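PDB 5TGF: beta-lactamase-related domain-containing protein from Bacteroides dorei DSM 17855, which is of unconfirmed function but probably belongs to the serine beta-lactamase-like hydrolases, with a calcium-binding site in its fold. Local coordinates for residues P169-Q172 and E173-A177; I211-L214 and K215-Y218; V246-P249 and G250-V253. All coordinates share one frame; numbering follows the deposited sequence.

Overall arrangement
The three contacts follow one another along the chain, each local to one stretch of the beta-lactamase-type fold. Contacts 1 and 2 lie on helices 167-179 and 207-218, their centres about 15 Å apart, and they meet where I175 CG2 approaches F213 CD1 at 4.2 Å. Both helices press against helix 60-74, and V63 touches both F171 and F213; contact 2 also reaches strands 293-297 and 302-307 of the six-stranded antiparallel sheet. Contact 3 lies across the chain's centre at the start of helix 252-257, its centre about 33 Å from that of contact 1 and 28 Å from that of contact 2. It shapes a surface turn bridged by waters.

Contact 1. Residues P169-Q172 and E173-A177; sequences PLFQ and ELIAA
F171 and A176 meet where helix 167-179 widens from an alpha-helical to a pi-type turn, and the backbone bonds record the change. E173 begins the second half with an ordinary i to i-4 bond to P169 O; its extended side chain runs obliquely past L170, and its OE1 is held by a salt bridge to K165. L174 keeps the same register, its N reaching L170 O at 2.9 Å. The two leucines lie side by side and point the same way, with L170 CD2 4.1 Å from L174 CD1; L174 also touches V71 and R74 of helix 60-74.

At I175 the register slips. F171 O takes two donors: I175 N at 3.1 Å, well above the carbonyl plane, and A176 N at 2.9 Å, in that plane and almost straight at 174°. The side chains of F171 and I175 cross at about a right angle, CE1 coming within 3.9 Å of I175 CG2.

A176 sends its methyl over one face of the F171 ring, a CH-pi contact offset toward the rim. With CG anti to its backbone N (chi1 169°), F171 swings the ring along the helix to receive it, and F186 meets the same ring edge-to-face. Q172, bent at chi2, brings OE1 to 3.4 Å from A176 CB while its NE2 bonds to E168 and the carbonyl of S184. A177 completes the wide turn, its N donating to Q172 O at 2.9 Å.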
loop_
_atom_site.group_PDB
_atom_site.type_symbol
_atom_site.label_atom_id
_atom_site.label_comp_id
_atom_site.label_asym_id
_atom_site.label_seq_id
_atom_site.Cartn_x
_atom_site.Cartn_y
_atom_site.Cartn_z
ATOM N N PRO A 169 6.529 9.524 -13.749
ATOM C CA PRO A 169 5.824 10.690 -14.285
ATOM C C PRO A 169 4.312 10.540 -14.249
ATOM O O PRO A 169 3.610 11.531 -13.962
ATOM C CB PRO A 169 6.310 10.765 -15.740
ATOM C CG PRO A 169 7.594 10.083 -15.760
ATOM C CD PRO A 169 7.670 9.140 -14.591
ATOM N N LEU A 170 3.814 9.327 -14.445
ATOM C CA LEU A 170 2.387 9.067 -14.291
ATOM C C LEU A 170 1.873 9.351 -12.889
ATOM O O LEU A 170 0.806 9.933 -12.706
ATOM C CB LEU A 170 2.034 7.637 -14.688
ATOM C CG LEU A 170 2.044 7.340 -16.185
ATOM C CD1 LEU A 170 1.884 5.848 -16.348
ATOM C CD2 LEU A 170 0.902 8.112 -16.891
ATOM N N PHE A 171 2.633 8.943 -11.881
ATOM C CA PHE A 171 2.247 9.227 -10.514
ATOM C C PHE A 171 2.102 10.726 -10.298
ATOM O O PHE A 171 1.158 11.162 -9.650
ATOM C CB PHE A 171 3.288 8.672 -9.542
ATOM C CG PHE A 171 3.113 9.148 -8.126
ATOM C CD1 PHE A 171 1.898 9.018 -7.467
ATOM C CD2 PHE A 171 4.189 9.688 -7.440
ATOM C CE1 PHE A 171 1.753 9.485 -6.161
ATOM C CE2 PHE A 171 4.040 10.163 -6.167
ATOM C CZ PHE A 171 2.816 10.029 -5.513
ATOM N N GLN A 172 3.055 11.506 -10.803
ATOM C CA GLN A 172 3.022 12.948 -10.607
ATOM C C GLN A 172 1.839 13.544 -11.390
ATOM O O GLN A 172 1.135 14.372 -10.872
ATOM C CB GLN A 172 4.335 13.609 -11.042
ATOM C CG GLN A 172 5.588 13.136 -10.268
ATOM C CD GLN A 172 5.532 13.433 -8.771
ATOM O OE1 GLN A 172 4.875 14.382 -8.319
ATOM N NE2 GLN A 172 6.306 12.673 -8.003
ATOM N N GLU A 173 1.624 13.089 -12.609
ATOM C CA GLU A 173 0.562 13.670 -13.446
ATOM C C GLU A 173 -0.844 13.349 -12.895
ATOM O O GLU A 173 -1.678 14.251 -12.746
ATOM C CB GLU A 173 0.703 13.214 -14.891
ATOM C CG GLU A 173 -0.433 13.700 -15.790
ATOM C CD GLU A 173 -0.501 12.979 -17.130
ATOM O OE1 GLU A 173 0.449 12.233 -17.479
ATOM O OE2 GLU A 173 -1.523 13.161 -17.843
ATOM N N LEU A 174 -1.071 12.092 -12.536
ATOM C CA LEU A 174 -2.416 11.573 -12.263
ATOM C C LEU A 174 -2.850 11.592 -10.789
ATOM O O LEU A 174 -4.042 11.579 -10.500
ATOM C CB LEU A 174 -2.510 10.131 -12.779
ATOM C CG LEU A 174 -2.327 9.931 -14.273
ATOM C CD1 LEU A 174 -2.476 8.470 -14.630
ATOM C CD2 LEU A 174 -3.323 10.770 -15.069
ATOM N N ILE A 175 -1.889 11.569 -9.863
ATOM C CA ILE A 175 -2.215 11.551 -8.457
ATOM C C ILE A 175 -1.583 12.714 -7.682
ATOM O O ILE A 175 -2.283 13.438 -6.959
ATOM C CB ILE A 175 -1.832 10.197 -7.813
ATOM C CG1 ILE A 175 -2.503 8.999 -8.530
ATOM C CG2 ILE A 175 -2.104 10.198 -6.315
ATOM C CD1 ILE A 175 -4.009 8.907 -8.405
ATOM N N ALA A 176 -0.258 12.863 -7.740
ATOM C CA ALA A 176 0.421 13.813 -6.845
ATOM C C ALA A 176 0.083 15.290 -7.159
ATOM O O ALA A 176 -0.298 16.046 -6.267
ATOM C CB ALA A 176 1.925 13.607 -6.851
ATOM N N ALA A 177 0.235 15.687 -8.417
ATOM C CA ALA A 177 -0.090 17.063 -8.801
ATOM C C ALA A 177 -1.564 17.467 -8.542
ATOM O O ALA A 177 -1.796 18.451 -7.879
ATOM C CB ALA A 177 0.317 17.320 -10.235
#

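Contact 2. Residues I211-L214 and K215-Y218; sequences IRFL and KMIY
From I211 to Y218 the backbone is regular alpha-helix near the end of helix 207-218: K215, M216, I217 and Y218 donate in turn to I211, R212, F213 and L214, and the last bond, Y218 N to L214 O, is the shortest at 2.7 Å. The side-chain contact centres on F213. A chi1 of 174° sets F213 CG beside the carbonyl carbon and brings the ring against the next turn. There I217 CG1 sits over one face, 4.0 Å from the ring centroid and 24° off the normal, in a CH-pi contact. M216, a selenomethionine, bends at chi2 and chi3 and curls its terminal methyl back, so that M216 CE is 3.7 Å from F213 CE1. W62 and Y210 each meet the F213 ring edge-to-face. F213 also packs on V63 and A66 of helix 60-74, which carries W62, while L214 reaches strands 293-297 and 302-307, so this helix joins helix 60-74 to the six-stranded sheet. R212 is exposed, its NH1 bonded to the carbonyl of L179. The side-chain contact is wholly apolar, methyl and methylene against an aromatic ring, leaving hydrogen bonding between the segments to the backbone.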
loop_
_atom_site.group_PDB
_atom_site.type_symbol
_atom_site.label_atom_id
_atom_site.label_comp_id
_atom_site.label_asym_id
_atom_site.label_seq_id
_atom_site.Cartn_x
_atom_site.Cartn_y
_atom_site.Cartn_z
ATOM N N ILE A 211 -1.581 12.116 3.743
ATOM C CA ILE A 211 -2.911 12.479 4.242
ATOM C C ILE A 211 -3.806 12.998 3.098
ATOM O O ILE A 211 -4.995 12.733 3.094
ATOM C CB ILE A 211 -2.780 13.502 5.409
ATOM C CG1 ILE A 211 -2.450 12.760 6.717
ATOM C CG2 ILE A 211 -4.068 14.286 5.647
ATOM C CD1 ILE A 211 -3.612 11.931 7.288
ATOM N N ARG A 212 -3.241 13.751 2.151
ATOM C CA ARG A 212 -4.021 14.201 0.979
ATOM C C ARG A 212 -4.527 13.049 0.145
ATOM O O ARG A 212 -5.699 13.050 -0.308
ATOM C CB ARG A 212 -3.231 15.178 0.083
ATOM C CG ARG A 212 -2.827 16.473 0.774
ATOM C CD ARG A 212 -1.703 17.161 0.016
ATOM N NE ARG A 212 -1.389 18.440 0.630
ATOM C CZ ARG A 212 -1.922 19.596 0.268
ATOM N NH1 ARG A 212 -2.738 19.664 -0.758
ATOM N NH2 ARG A 212 -1.610 20.687 0.927
ATOM N N PHE A 213 -3.660 12.053 -0.057
ATOM C CA PHE A 213 -4.022 10.821 -0.737
ATOM C C PHE A 213 -5.184 10.080 -0.050
ATOM O O PHE A 213 -6.136 9.688 -0.714
ATOM C CB PHE A 213 -2.790 9.875 -0.809
ATOM C CG PHE A 213 -3.111 8.518 -1.363
ATOM C CD1 PHE A 213 -3.363 8.348 -2.708
ATOM C CD2 PHE A 213 -3.267 7.419 -0.516
ATOM C CE1 PHE A 213 -3.717 7.107 -3.221
ATOM C CE2 PHE A 213 -3.620 6.162 -1.019
ATOM C CZ PHE A 213 -3.849 6.005 -2.379
ATOM N N LEU A 214 -5.066 9.876 1.262
ATOM C CA LEU A 214 -6.084 9.150 2.043
ATOM C C LEU A 214 -7.456 9.883 2.037
ATOM O O LEU A 214 -8.503 9.250 1.881
ATOM C CB LEU A 214 -5.606 8.941 3.475
ATOM C CG LEU A 214 -4.558 7.839 3.700
ATOM C CD1 LEU A 214 -4.066 7.897 5.133
ATOM C CD2 LEU A 214 -5.093 6.467 3.342
ATOM N N LYS A 215 -7.417 11.208 2.106
ATOM C CA LYS A 215 -8.638 12.019 1.998
ATOM C C LYS A 215 -9.355 11.732 0.679
ATOM O O LYS A 215 -10.577 11.507 0.655
ATOM C CB LYS A 215 -8.308 13.504 2.116
ATOM C CG LYS A 215 -9.531 14.428 2.137
ATOM C CD LYS A 215 -9.173 15.907 2.099
ATOM C CE LYS A 215 -10.458 16.754 2.129
ATOM N NZ LYS A 215 -10.171 18.209 2.049
HETATM N N MSE A 216 -8.609 11.739 -0.419
HETATM C CA MSE A 216 -9.137 11.365 -1.721
HETATM C C MSE A 216 -9.781 10.006 -1.704
HETATM O O MSE A 216 -10.879 9.831 -2.237
HETATM C CB MSE A 216 -8.038 11.471 -2.784
HETATM C CG MSE A 216 -8.574 11.218 -4.202
HETATM SE SE MSE A 216 -8.406 9.323 -4.727
HETATM C CE MSE A 216 -6.439 9.151 -4.723
ATOM N N ILE A 217 -9.089 8.994 -1.167
ATOM C CA ILE A 217 -9.636 7.655 -1.129
ATOM C C ILE A 217 -10.901 7.610 -0.265
ATOM O O ILE A 217 -11.871 6.922 -0.614
ATOM C CB ILE A 217 -8.572 6.638 -0.584
ATOM C CG1 ILE A 217 -7.416 6.516 -1.578
ATOM C CG2 ILE A 217 -9.159 5.269 -0.377
ATOM C CD1 ILE A 217 -7.759 5.865 -2.905
ATOM N N TYR A 218 -10.849 8.278 0.877
ATOM C CA TYR A 218 -11.961 8.324 1.829
ATOM C C TYR A 218 -13.223 8.917 1.186
ATOM O O TYR A 218 -14.338 8.527 1.530
ATOM C CB TYR A 218 -11.587 9.137 3.075
ATOM C CG TYR A 218 -12.708 9.130 4.110
ATOM C CD1 TYR A 218 -12.872 8.046 4.962
ATOM C CD2 TYR A 218 -13.601 10.201 4.229
ATOM C CE1 TYR A 218 -13.914 7.993 5.883
ATOM C CE2 TYR A 218 -14.622 10.176 5.177
ATOM C CZ TYR A 218 -14.770 9.045 5.987
ATOM O OH TYR A 218 -15.740 8.961 6.951
#

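Contact 3. Residues V246-P249 and G250-V253; sequences VVAP and GEYV
A248 and E251 are the ends of a type II beta turn, with P249 and G250 at its corners, and E251 is also the N-cap of helix 252-257. The backbone torsions make the turn: P249 is extended in psi (144°), and G250 has a positive phi of 84°, a conformation that favours glycine.

Water does the polar work between the segments. One molecule closes the turn, donating to A248 O at 2.7 Å and accepting from E251 N at 2.9 Å, where a type II turn often has a direct bond. A second accepts from A248 N and donates to E251 OE2 at 2.7 Å. A third gives a hydrogen to P249 O and, weakly, another to E251 OE2. That carboxylate oxygen therefore sits between two waters, while OE1 bonds to a glycerol, probably from the crystallisation liquor, that also takes Y252 N. The E251 side chain comes close to, but not into contact with, residues matching the SxxK pattern of serine beta-lactamases, whose role here is unconfirmed.

The van der Waals contacts are thinner. E251 bends at chi2 (-71°), folding back toward residues 247-248, and its side chain crosses V247 at a slant. V247 CG1 approaches E251 CG at 4.0 Å. E251 CG also lies 3.5 Å from A248 O.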
loop_
_atom_site.group_PDB
_atom_site.type_symbol
_atom_site.label_atom_id
_atom_site.label_comp_id
_atom_site.label_asym_id
_atom_site.label_seq_id
_atom_site.Cartn_x
_atom_site.Cartn_y
_atom_site.Cartn_z
ATOM N N VAL A 246 -5.807 -19.920 -1.872
ATOM C CA VAL A 246 -5.523 -20.487 -0.553
ATOM C C VAL A 246 -4.677 -19.514 0.239
ATOM O O VAL A 246 -3.609 -19.080 -0.238
ATOM C CB VAL A 246 -4.818 -21.858 -0.631
ATOM C CG1 VAL A 246 -4.356 -22.315 0.772
ATOM C CG2 VAL A 246 -5.746 -22.895 -1.297
ATOM N N VAL A 247 -5.165 -19.161 1.431
ATOM C CA VAL A 247 -4.444 -18.291 2.341
ATOM C C VAL A 247 -3.833 -19.173 3.420
ATOM O O VAL A 247 -4.553 -19.816 4.184
ATOM C CB VAL A 247 -5.382 -17.269 3.000
ATOM C CG1 VAL A 247 -4.626 -16.422 4.032
ATOM C CG2 VAL A 247 -6.023 -16.372 1.931
ATOM N N ALA A 248 -2.518 -19.144 3.530
ATOM C CA ALA A 248 -1.820 -19.918 4.571
ATOM C C ALA A 248 -2.028 -19.292 5.941
ATOM O O ALA A 248 -2.238 -18.082 6.049
ATOM C CB ALA A 248 -0.336 -20.004 4.267
ATOM N N PRO A 249 -1.947 -20.106 7.003
ATOM C CA PRO A 249 -1.946 -19.554 8.353
ATOM C C PRO A 249 -0.868 -18.515 8.542
ATOM O O PRO A 249 0.214 -18.631 7.985
ATOM C CB PRO A 249 -1.654 -20.793 9.251
ATOM C CG PRO A 249 -1.986 -21.979 8.424
ATOM C CD PRO A 249 -1.777 -21.574 6.989
ATOM N N GLY A 250 -1.171 -17.485 9.331
ATOM C CA GLY A 250 -0.135 -16.544 9.776
ATOM C C GLY A 250 0.229 -15.408 8.812
ATOM O O GLY A 250 1.282 -14.817 8.939
ATOM N N GLU A 251 -0.646 -15.066 7.857
ATOM C CA GLU A 251 -0.408 -13.837 7.089
ATOM C C GLU A 251 -0.787 -12.639 7.980
ATOM O O GLU A 251 -1.360 -12.803 9.066
ATOM C CB GLU A 251 -1.216 -13.847 5.785
ATOM C CG GLU A 251 -0.950 -15.041 4.880
ATOM C CD GLU A 251 0.415 -15.028 4.194
ATOM O OE1 GLU A 251 1.126 -14.006 4.182
ATOM O OE2 GLU A 251 0.816 -16.102 3.696
ATOM N N TYR A 252 -0.464 -11.448 7.503
ATOM C CA TYR A 252 -0.546 -10.230 8.313
ATOM C C TYR A 252 -1.883 -10.003 9.004
ATOM O O TYR A 252 -1.910 -9.665 10.180
ATOM C CB TYR A 252 -0.153 -9.010 7.473
ATOM C CG TYR A 252 -0.500 -7.704 8.136
ATOM C CD1 TYR A 252 0.344 -7.085 9.062
ATOM C CD2 TYR A 252 -1.675 -7.096 7.827
ATOM C CE1 TYR A 252 -0.031 -5.884 9.636
ATOM C CE2 TYR A 252 -2.030 -5.898 8.376
ATOM C CZ TYR A 252 -1.234 -5.325 9.314
ATOM O OH TYR A 252 -1.746 -4.172 9.902
ATOM N N VAL A 253 -2.997 -10.182 8.305
ATOM C CA VAL A 253 -4.293 -9.882 8.933
ATOM C C VAL A 253 -4.579 -10.826 10.139
ATOM O O VAL A 253 -5.049 -10.367 11.218
ATOM C CB VAL A 253 -5.426 -9.874 7.892
ATOM C CG1 VAL A 253 -6.784 -9.950 8.540
ATOM C CG2 VAL A 253 -5.315 -8.657 6.982
HETATM O O HOH W 1 -3.392 -16.043 7.434
HETATM O O HOH W 2 -1.036 -17.284 2.068
HETATM O O HOH W 3 1.811 -17.468 6.060
#